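Local coordinates for penicillin binding protein 2X (Streptococcus thermophilus, PDB 5U47) that probably acts as a transpeptidase that cross-links peptidoglycan strands during septal wall synthesis and is inactivated by beta-lactams that acylate its active-site serine, at residues A[243-254]-A[538-549]; A[500-511]-A[525-536]. The protein carries 1 engineered substitution. All coordinates share one frame; numbering follows the deposited sequence.

Contact 1. Residues A[243-254]-A[538-549]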
loop_
_atom_site.group_PDB
_atom_site.type_symbol
_atom_site.label_atom_id
_atom_site.label_comp_id
_atom_site.label_asym_id
_atom_site.label_seq_id
_atom_site.Cartn_x
_atom_site.Cartn_y
_atom_site.Cartn_z
ATOM N N GLY A 243 -10.783 -0.992 20.325
ATOM C CA GLY A 243 -11.141 0.087 19.420
ATOM C C GLY A 243 -11.974 -0.464 18.277
ATOM O O GLY A 243 -11.952 -1.677 18.008
ATOM N N ILE A 244 -12.700 0.425 17.602
ATOM C CA ILE A 244 -13.511 0.032 16.456
ATOM C C ILE A 244 -12.633 -0.259 15.240
ATOM O O ILE A 244 -13.014 -1.026 14.381
ATOM C CB ILE A 244 -14.634 1.040 16.142
ATOM C CG1 ILE A 244 -14.090 2.376 15.636
ATOM C CG2 ILE A 244 -15.488 1.250 17.399
ATOM C CD1 ILE A 244 -15.183 3.317 15.158
ATOM N N ASN A 245 -11.461 0.374 15.174
ATOM C CA ASN A 245 -10.497 0.086 14.108
ATOM C C ASN A 245 -9.106 0.511 14.539
ATOM O O ASN A 245 -8.942 1.190 15.546
ATOM C CB ASN A 245 -10.910 0.690 12.744
ATOM C CG ASN A 245 -10.823 2.193 12.702
ATOM O OD1 ASN A 245 -9.764 2.768 12.942
ATOM N ND2 ASN A 245 -11.939 2.845 12.353
ATOM N N ALA A 246 -8.096 0.055 13.814
ATOM C CA ALA A 246 -6.730 0.425 14.131
ATOM C C ALA A 246 -5.854 0.141 12.929
ATOM O O ALA A 246 -6.251 -0.614 12.027
ATOM C CB ALA A 246 -6.226 -0.345 15.355
ATOM N N SER A 247 -4.667 0.754 12.916
ATOM C CA SER A 247 -3.714 0.536 11.858
ATOM C C SER A 247 -2.308 0.667 12.420
ATOM O O SER A 247 -2.095 1.318 13.433
ATOM C CB SER A 247 -3.913 1.543 10.739
ATOM O OG SER A 247 -3.575 2.836 11.200
ATOM N N ALA A 248 -1.365 0.036 11.741
ATOM C CA ALA A 248 0.053 0.106 12.085
ATOM C C ALA A 248 0.875 -0.147 10.844
ATOM O O ALA A 248 0.604 -1.129 10.114
ATOM C CB ALA A 248 0.395 -0.915 13.125
ATOM N N THR A 249 1.877 0.707 10.613
ATOM C CA THR A 249 2.763 0.570 9.487
ATOM C C THR A 249 4.194 0.896 9.880
ATOM O O THR A 249 4.447 1.858 10.612
ATOM C CB THR A 249 2.316 1.492 8.325
ATOM O OG1 THR A 249 1.013 1.095 7.884
ATOM C CG2 THR A 249 3.252 1.401 7.147
ATOM N N VAL A 250 5.120 0.081 9.389
ATOM C CA VAL A 250 6.550 0.295 9.598
ATOM C C VAL A 250 7.169 0.650 8.238
ATOM O O VAL A 250 6.949 -0.049 7.244
ATOM C CB VAL A 250 7.233 -0.960 10.151
ATOM C CG1 VAL A 250 8.748 -0.727 10.341
ATOM C CG2 VAL A 250 6.590 -1.382 11.453
ATOM N N VAL A 251 7.976 1.703 8.211
ATOM C CA VAL A 251 8.605 2.189 6.983
ATOM C C VAL A 251 10.091 2.368 7.192
ATOM O O VAL A 251 10.536 2.777 8.281
ATOM C CB VAL A 251 8.008 3.566 6.581
ATOM C CG1 VAL A 251 8.679 4.144 5.346
ATOM C CG2 VAL A 251 6.498 3.444 6.330
ATOM N N ASN A 252 10.858 2.070 6.150
ATOM C CA ASN A 252 12.302 2.299 6.152
ATOM C C ASN A 252 12.466 3.812 6.012
ATOM O O ASN A 252 12.064 4.413 5.009
ATOM C CB ASN A 252 12.977 1.555 4.992
ATOM C CG ASN A 252 14.482 1.761 4.959
ATOM O OD1 ASN A 252 14.980 2.879 5.120
ATOM N ND2 ASN A 252 15.212 0.678 4.755
ATOM N N ALA A 253 13.067 4.413 7.035
ATOM C CA ALA A 253 13.247 5.858 7.118
ATOM C C ALA A 253 14.120 6.459 6.058
ATOM O O ALA A 253 14.015 7.646 5.794
ATOM C CB ALA A 253 13.813 6.223 8.480
ATOM N N LYS A 254 14.983 5.658 5.462
ATOM C CA LYS A 254 15.917 6.140 4.455
ATOM C C LYS A 254 15.474 5.854 3.033
ATOM O O LYS A 254 16.020 6.454 2.117
ATOM C CB LYS A 254 17.294 5.485 4.651
ATOM C CG LYS A 254 17.954 5.781 5.992
ATOM C CD LYS A 254 19.252 5.002 6.096
ATOM C CE LYS A 254 19.939 5.176 7.433
ATOM N NZ LYS A 254 20.516 6.528 7.619
ATOM N N ASP A 538 19.786 9.486 13.654
ATOM C CA ASP A 538 19.985 8.977 12.283
ATOM C C ASP A 538 18.946 7.838 12.086
ATOM O O ASP A 538 19.279 6.661 12.171
ATOM C CB ASP A 538 21.427 8.480 12.165
ATOM C CG ASP A 538 21.771 7.911 10.788
ATOM O OD1 ASP A 538 20.979 8.080 9.811
ATOM O OD2 ASP A 538 22.868 7.288 10.700
ATOM N N PRO A 539 17.675 8.201 11.845
ATOM C CA PRO A 539 16.627 7.173 11.820
ATOM C C PRO A 539 16.788 6.041 10.776
ATOM O O PRO A 539 17.264 6.263 9.670
ATOM C CB PRO A 539 15.335 7.974 11.585
ATOM C CG PRO A 539 15.654 9.378 11.953
ATOM C CD PRO A 539 17.131 9.565 11.718
ATOM N N GLU A 540 16.418 4.840 11.190
ATOM C CA GLU A 540 16.432 3.669 10.335
ATOM C C GLU A 540 15.005 3.270 10.008
ATOM O O GLU A 540 14.720 2.905 8.864
ATOM C CB GLU A 540 17.146 2.501 11.015
ATOM C CG GLU A 540 18.614 2.747 11.345
ATOM C CD GLU A 540 19.510 2.766 10.120
ATOM O OE1 GLU A 540 19.112 2.223 9.064
ATOM O OE2 GLU A 540 20.632 3.299 10.219
ATOM N N TYR A 541 14.123 3.357 10.999
ATOM C CA TYR A 541 12.732 2.971 10.865
ATOM C C TYR A 541 11.761 4.021 11.430
ATOM O O TYR A 541 12.070 4.751 12.395
ATOM C CB TYR A 541 12.479 1.601 11.557
ATOM C CG TYR A 541 13.411 0.549 11.035
ATOM C CD1 TYR A 541 13.268 0.037 9.743
ATOM C CD2 TYR A 541 14.492 0.130 11.779
ATOM C CE1 TYR A 541 14.169 -0.886 9.237
ATOM C CE2 TYR A 541 15.395 -0.780 11.275
ATOM C CZ TYR A 541 15.236 -1.281 10.018
ATOM O OH TYR A 541 16.152 -2.187 9.557
ATOM N N ILE A 542 10.599 4.093 10.784
ATOM C CA ILE A 542 9.486 4.929 11.193
ATOM C C ILE A 542 8.326 3.956 11.432
ATOM O O ILE A 542 8.107 3.021 10.638
ATOM C CB ILE A 542 8.995 5.877 10.068
ATOM C CG1 ILE A 542 10.101 6.818 9.602
ATOM C CG2 ILE A 542 7.795 6.707 10.544
ATOM C CD1 ILE A 542 9.793 7.461 8.251
ATOM N N MET A 543 7.588 4.177 12.506
ATOM C CA MET A 543 6.390 3.397 12.767
ATOM C C MET A 543 5.246 4.349 13.096
ATOM O O MET A 543 5.424 5.320 13.841
ATOM C CB MET A 543 6.617 2.395 13.886
ATOM C CG MET A 543 5.450 1.455 14.070
ATOM S SD MET A 543 5.874 0.082 15.154
ATOM C CE MET A 543 4.412 -0.917 14.920
ATOM N N TYR A 544 4.076 4.068 12.547
ATOM C CA TYR A 544 2.880 4.893 12.774
ATOM C C TYR A 544 1.735 3.983 13.155
ATOM O O TYR A 544 1.427 3.024 12.429
ATOM C CB TYR A 544 2.572 5.686 11.509
ATOM C CG TYR A 544 1.362 6.594 11.538
ATOM C CD1 TYR A 544 1.180 7.525 12.555
ATOM C CD2 TYR A 544 0.480 6.626 10.478
ATOM C CE1 TYR A 544 0.103 8.400 12.548
ATOM C CE2 TYR A 544 -0.610 7.493 10.469
ATOM C CZ TYR A 544 -0.786 8.386 11.498
ATOM O OH TYR A 544 -1.865 9.252 11.490
ATOM N N VAL A 545 1.093 4.291 14.281
ATOM C CA VAL A 545 0.002 3.482 14.812
ATOM C C VAL A 545 -1.188 4.352 15.121
ATOM O O VAL A 545 -1.010 5.463 15.636
ATOM C CB VAL A 545 0.456 2.757 16.099
ATOM C CG1 VAL A 545 -0.665 1.907 16.683
ATOM C CG2 VAL A 545 1.670 1.902 15.810
ATOM N N THR A 546 -2.391 3.859 14.806
ATOM C CA THR A 546 -3.631 4.560 15.093
ATOM C C THR A 546 -4.666 3.568 15.637
ATOM O O THR A 546 -4.617 2.393 15.330
ATOM C CB THR A 546 -4.258 5.235 13.842
ATOM O OG1 THR A 546 -4.885 4.247 13.002
ATOM C CG2 THR A 546 -3.211 6.033 13.025
ATOM N N VAL A 547 -5.567 4.067 16.473
ATOM C CA VAL A 547 -6.690 3.318 17.001
ATOM C C VAL A 547 -7.835 4.323 17.174
ATOM O O VAL A 547 -7.650 5.403 17.768
ATOM C CB VAL A 547 -6.376 2.572 18.329
ATOM C CG1 VAL A 547 -5.922 3.522 19.414
ATOM C CG2 VAL A 547 -7.592 1.776 18.795
ATOM N N GLN A 548 -8.998 3.986 16.621
ATOM C CA GLN A 548 -10.161 4.833 16.696
ATOM C C GLN A 548 -11.132 4.323 17.761
ATOM O O GLN A 548 -11.455 3.129 17.816
ATOM C CB GLN A 548 -10.861 4.933 15.333
ATOM C CG GLN A 548 -12.054 5.884 15.331
ATOM C CD GLN A 548 -12.668 6.127 13.963
ATOM O OE1 GLN A 548 -12.085 5.808 12.947
ATOM N NE2 GLN A 548 -13.872 6.701 13.948
ATOM N N GLU A 549 -11.581 5.261 18.595
ATOM C CA GLU A 549 -12.562 5.026 19.650
ATOM C C GLU A 549 -12.288 3.802 20.521
ATOM O O GLU A 549 -13.103 2.886 20.597
ATOM C CB GLU A 549 -13.963 4.976 19.048
ATOM C CG GLU A 549 -14.353 6.273 18.359
ATOM C CD GLU A 549 -15.631 6.163 17.546
ATOM O OE1 GLU A 549 -16.624 5.629 18.066
ATOM O OE2 GLU A 549 -15.645 6.638 16.385
HETATM O O HOH W 1 -7.505 4.158 12.633
HETATM O O HOH W 2 -0.808 3.300 10.888
#

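Contact 2. Residues A[500-511]-A[525-536]. Engineered in segment 500-511: Thr503 (natural residue Ala).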
loop_
_atom_site.group_PDB
_atom_site.type_symbol
_atom_site.label_atom_id
_atom_site.label_comp_id
_atom_site.label_asym_id
_atom_site.label_seq_id
_atom_site.Cartn_x
_atom_site.Cartn_y
_atom_site.Cartn_z
ATOM N N ASN A 500 18.264 2.822 22.737
ATOM C CA ASN A 500 18.265 3.941 21.789
ATOM C C ASN A 500 17.397 5.089 22.250
ATOM O O ASN A 500 16.418 4.887 22.978
ATOM C CB ASN A 500 17.666 3.520 20.434
ATOM C CG ASN A 500 18.580 2.651 19.621
ATOM O OD1 ASN A 500 18.322 1.464 19.427
ATOM N ND2 ASN A 500 19.651 3.234 19.136
ATOM N N ASP A 501 17.759 6.294 21.802
ATOM C CA ASP A 501 16.913 7.460 21.963
ATOM C C ASP A 501 15.839 7.275 20.888
ATOM O O ASP A 501 16.148 6.890 19.748
ATOM C CB ASP A 501 17.661 8.763 21.688
ATOM C CG ASP A 501 18.626 9.145 22.794
ATOM O OD1 ASP A 501 18.419 8.783 23.980
ATOM O OD2 ASP A 501 19.591 9.854 22.468
ATOM N N VAL A 502 14.593 7.553 21.242
ATOM C CA VAL A 502 13.490 7.368 20.320
ATOM C C VAL A 502 12.749 8.686 20.147
ATOM O O VAL A 502 12.369 9.342 21.113
ATOM C CB VAL A 502 12.501 6.297 20.812
ATOM C CG1 VAL A 502 11.548 5.914 19.694
ATOM C CG2 VAL A 502 13.237 5.042 21.303
ATOM N N THR A 503 12.562 9.047 18.898
ATOM C CA THR A 503 11.869 10.267 18.487
ATOM C C THR A 503 10.385 9.916 18.384
ATOM O O THR A 503 9.985 9.100 17.537
ATOM C CB THR A 503 12.485 10.731 17.147
ATOM O OG1 THR A 503 13.659 11.497 17.443
ATOM C CG2 THR A 503 11.531 11.559 16.283
ATOM N N VAL A 504 9.559 10.501 19.252
ATOM C CA VAL A 504 8.149 10.167 19.246
ATOM C C VAL A 504 7.228 11.376 19.342
ATOM O O VAL A 504 7.626 12.435 19.824
ATOM C CB VAL A 504 7.836 9.231 20.422
ATOM C CG1 VAL A 504 8.671 7.957 20.327
ATOM C CG2 VAL A 504 8.126 9.931 21.755
ATOM N N LYS A 505 5.997 11.202 18.867
ATOM C CA LYS A 505 4.936 12.198 19.043
ATOM C C LYS A 505 3.619 11.467 19.055
ATOM O O LYS A 505 3.319 10.682 18.153
ATOM C CB LYS A 505 4.922 13.271 17.958
ATOM C CG LYS A 505 3.870 14.376 18.209
ATOM C CD LYS A 505 4.160 15.196 19.475
ATOM C CE LYS A 505 3.065 16.201 19.780
ATOM N NZ LYS A 505 1.897 15.585 20.472
ATOM N N SER A 506 2.825 11.742 20.068
ATOM C CA SER A 506 1.537 11.137 20.221
ATOM C C SER A 506 0.519 12.052 19.646
ATOM O O SER A 506 0.751 13.255 19.453
ATOM C CB SER A 506 1.198 10.989 21.719
ATOM O OG SER A 506 1.233 12.265 22.358
ATOM N N GLY A 507 -0.659 11.500 19.460
ATOM C CA GLY A 507 -1.756 12.279 19.015
ATOM C C GLY A 507 -3.100 11.787 19.503
ATOM O O GLY A 507 -3.317 10.595 19.778
ATOM N N THR A 508 -3.996 12.747 19.657
ATOM C CA THR A 508 -5.381 12.497 19.971
ATOM C C THR A 508 -6.037 13.377 18.934
ATOM O O THR A 508 -5.472 14.427 18.558
ATOM C CB THR A 508 -5.791 12.947 21.385
ATOM O OG1 THR A 508 -5.551 14.351 21.537
ATOM C CG2 THR A 508 -5.010 12.179 22.441
ATOM N N ALA A 509 -7.181 12.944 18.431
ATOM C CA ALA A 509 -7.915 13.717 17.468
ATOM C C ALA A 509 -9.381 13.551 17.771
ATOM O O ALA A 509 -9.863 12.449 18.110
ATOM C CB ALA A 509 -7.593 13.279 16.040
ATOM N N GLN A 510 -10.076 14.666 17.636
ATOM C CA GLN A 510 -11.497 14.706 17.822
ATOM C C GLN A 510 -12.072 14.012 16.574
ATOM O O GLN A 510 -11.521 14.159 15.468
ATOM C CB GLN A 510 -11.945 16.176 17.892
ATOM C CG GLN A 510 -12.907 16.486 19.011
ATOM C CD GLN A 510 -12.231 16.497 20.372
ATOM O OE1 GLN A 510 -10.999 16.405 20.475
ATOM N NE2 GLN A 510 -13.036 16.628 21.431
ATOM N N VAL A 511 -13.129 13.231 16.747
ATOM C CA VAL A 511 -13.749 12.526 15.631
ATOM C C VAL A 511 -15.110 13.136 15.295
ATOM O O VAL A 511 -15.898 13.385 16.205
ATOM C CB VAL A 511 -13.925 11.026 15.928
ATOM C CG1 VAL A 511 -14.663 10.329 14.786
ATOM C CG2 VAL A 511 -12.568 10.373 16.151
ATOM N N GLU A 525 -13.748 8.859 22.819
ATOM C CA GLU A 525 -14.348 8.811 21.489
ATOM C C GLU A 525 -13.450 9.713 20.615
ATOM O O GLU A 525 -13.825 10.790 20.137
ATOM C CB GLU A 525 -15.817 9.235 21.564
ATOM C CG GLU A 525 -16.738 8.408 20.669
ATOM C CD GLU A 525 -18.189 8.472 21.113
ATOM O OE1 GLU A 525 -18.879 7.432 21.022
ATOM O OE2 GLU A 525 -18.632 9.551 21.581
ATOM N N THR A 526 -12.233 9.218 20.438
ATOM C CA THR A 526 -11.167 9.917 19.749
ATOM C C THR A 526 -10.347 8.978 18.906
ATOM O O THR A 526 -10.481 7.753 19.008
ATOM C CB THR A 526 -10.167 10.487 20.791
ATOM O OG1 THR A 526 -9.764 9.427 21.687
ATOM C CG2 THR A 526 -10.785 11.635 21.587
ATOM N N LEU A 527 -9.515 9.571 18.063
ATOM C CA LEU A 527 -8.570 8.844 17.262
ATOM C C LEU A 527 -7.258 9.061 17.978
ATOM O O LEU A 527 -6.823 10.209 18.130
ATOM C CB LEU A 527 -8.476 9.412 15.853
ATOM C CG LEU A 527 -7.392 8.725 15.021
ATOM C CD1 LEU A 527 -7.768 7.288 14.680
ATOM C CD2 LEU A 527 -7.141 9.500 13.751
ATOM N N ASN A 528 -6.659 7.973 18.459
ATOM C CA ASN A 528 -5.368 8.028 19.148
ATOM C C ASN A 528 -4.260 7.494 18.257
ATOM O O ASN A 528 -4.444 6.490 17.574
ATOM C CB ASN A 528 -5.443 7.219 20.447
ATOM C CG ASN A 528 -6.467 7.784 21.427
ATOM O OD1 ASN A 528 -6.897 8.917 21.303
ATOM N ND2 ASN A 528 -6.827 7.003 22.413
ATOM N N SER A 529 -3.108 8.149 18.270
ATOM C CA SER A 529 -2.029 7.746 17.383
ATOM C C SER A 529 -0.658 8.074 17.903
ATOM O O SER A 529 -0.504 8.827 18.865
ATOM C CB SER A 529 -2.227 8.376 15.996
ATOM O OG SER A 529 -2.126 9.795 16.010
ATOM N N VAL A 530 0.349 7.480 17.272
ATOM C CA VAL A 530 1.725 7.774 17.617
ATOM C C VAL A 530 2.631 7.546 16.412
ATOM O O VAL A 530 2.381 6.639 15.586
ATOM C CB VAL A 530 2.211 6.904 18.816
ATOM C CG1 VAL A 530 2.286 5.421 18.467
ATOM C CG2 VAL A 530 3.558 7.373 19.318
ATOM N N VAL A 531 3.644 8.400 16.284
ATOM C CA VAL A 531 4.694 8.196 15.300
ATOM C C VAL A 531 5.970 8.036 16.103
ATOM O O VAL A 531 6.143 8.729 17.123
ATOM C CB VAL A 531 4.837 9.334 14.290
ATOM C CG1 VAL A 531 5.136 10.678 14.965
ATOM C CG2 VAL A 531 5.905 8.977 13.266
ATOM N N ALA A 532 6.820 7.098 15.686
ATOM C CA ALA A 532 8.084 6.820 16.351
ATOM C C ALA A 532 9.169 6.592 15.298
ATOM O O ALA A 532 8.908 5.992 14.240
ATOM C CB ALA A 532 7.943 5.599 17.245
ATOM N N MET A 533 10.362 7.108 15.583
ATOM C CA MET A 533 11.516 7.004 14.712
ATOM C C MET A 533 12.718 6.604 15.550
ATOM O O MET A 533 12.983 7.182 16.596
ATOM C CB MET A 533 11.790 8.333 13.991
ATOM C CG MET A 533 10.603 8.838 13.183
ATOM S SD MET A 533 10.932 10.425 12.439
ATOM C CE MET A 533 9.337 10.939 11.809
ATOM N N VAL A 534 13.443 5.600 15.084
ATOM C CA VAL A 534 14.562 5.088 15.826
ATOM C C VAL A 534 15.673 4.686 14.861
ATOM O O VAL A 534 15.373 4.242 13.737
ATOM C CB VAL A 534 14.109 3.876 16.687
ATOM C CG1 VAL A 534 13.715 2.695 15.816
ATOM C CG2 VAL A 534 15.179 3.459 17.680
ATOM N N PRO A 535 16.937 4.959 15.194
ATOM C CA PRO A 535 17.357 5.749 16.356
ATOM C C PRO A 535 17.027 7.205 16.047
ATOM O O PRO A 535 16.810 7.551 14.892
ATOM C CB PRO A 535 18.871 5.538 16.428
ATOM C CG PRO A 535 19.212 4.532 15.397
ATOM C CD PRO A 535 18.069 4.404 14.446
ATOM N N SER A 536 16.985 8.054 17.060
ATOM C CA SER A 536 16.536 9.423 16.870
ATOM C C SER A 536 17.393 10.301 15.957
ATOM O O SER A 536 16.876 10.982 15.077
ATOM C CB SER A 536 16.368 10.104 18.233
ATOM O OG SER A 536 15.988 11.455 18.059
HETATM O O HOH W 3 -14.258 13.353 19.223
#

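Contact 1. Residues A[243-254]-A[538-549]
Ser247 and Thr546 both set their hydroxyl between their own backbone N and carbonyl carbon (chi1 67° and 76°), and across the strand pair this brings Ser247 OG to 2.6 Å from Thr546 OG1 in a short hydrogen bond. The two residues form a hydrogen-bonded pair of antiparallel strands 245-252 and 541-548, neighbours in the five-stranded antiparallel sheet of the penicillin-binding transpeptidase domain. Each hydroxyl also holds a water: one runs on from Thr546 OG1 to Asn245 OD1, the other from Ser247 OG to the carbonyl O of Tyr544. A polar thread therefore lies over this face of the sheet, near Gln416 of helix 416-427. Farther along, Asn245 ND2 donates to Gln548 OE1 at 3.0 Å; the oxygen lies in the amide plane of Asn245, but the donor stands well above that of Gln548, the two amides being almost perpendicular. The face bearing Ala248, Val250, Met543 and Val545 is apolar along its middle. Val250 CG2 packs against Met543 CG at 4.0 Å, while Ala248 CB meets Val545 CG2; Val565 of helix 558-572 lies against Val250 and Met543. Back on the hydroxyl face, the Tyr544 ring takes Thr546 CG2 over one of its faces, offset toward the rim, and its OH bonds Tyr291 OH. Past the far end of the ladder, Ala253 CB touches both Pro539 CB and Ile542 CG1. The Lys254 chain runs out to a bend at chi4, passing CE obliquely by the carboxylate of Glu540, and NZ makes a 2.7 Å salt bridge to the syn side of Asp538 OD1.

Contact 2. Residues A[500-511]-A[525-536]
Thr503, an engineered residue (Ala in the natural sequence), meets Met533 and Ser536 at one end of this pair. Its CG2 lies 4.0 Å from Met533 CB, the two side chains crossing at a slant, and its OG1 comes very close to Ser536 OG, at a modelled spacing short enough to be doubtful. Paired backbone bonds join Thr503 to Met533 and Lys505 to Val531, and Lys505 CB rests 4.0 Å from Val531 CG1. Gly507 faces Ser529: its N donates to Ser529 O at 2.7 Å, while Ser529 OG stands 3.9 Å from Gly507 CA. On the opposite face Val504 CG1 touches Ala532 CB at 3.9 Å, and Val530 CG2 leans against the carbonyl O of Lys505. Strand 503-510 is an outermost strand of the transpeptidase sheet, and its Lys505-Ser506-Gly507 run fits the KTG-type motif that borders the active site in this family. Lys505 starts with CG opposite the backbone N (chi1 -176°), then bends at chi2 and chi4, which folds NZ back to donate to Ser506 O at 2.8 Å. The same NZ bonds Ser354 OG, consistent with the link between this lysine and the second conserved serine in related enzymes; Ser506 OG bonds Thr484 OG1. Helix 463-478 lies against the face bearing Thr503 and Lys505 through Met473, and Arg470 O takes a further bond with Thr503 OG1. Helix 558-572 backs the other face, where Val562 touches both Val530 and Ala532. Phe423 of helix 416-427 reaches Val531 and Met533.

Contacts 1 and 2 are two strand pairings of one five-stranded antiparallel sheet, their centres about 8 Å apart. Across it the strands run 258-264, 245-252, 541-548, 526-534, 503-510, so 541-548 and 526-534 lie side by side and join the two pairs. Backbone bonds, probably Glu540 N to Val534 O and Glu549 N to Thr526 O, stitch that seam, with a classic beta bulge where Glu540 and Tyr541 both face Val534. Along the chain contact 2 is nested within the long loop closed by contact 1. Helices 416-427 and 558-572 pack on both pairings, in contact 2 against strand 526-534; edge strand 503-510 carries Lys505, of the probable active-site motif.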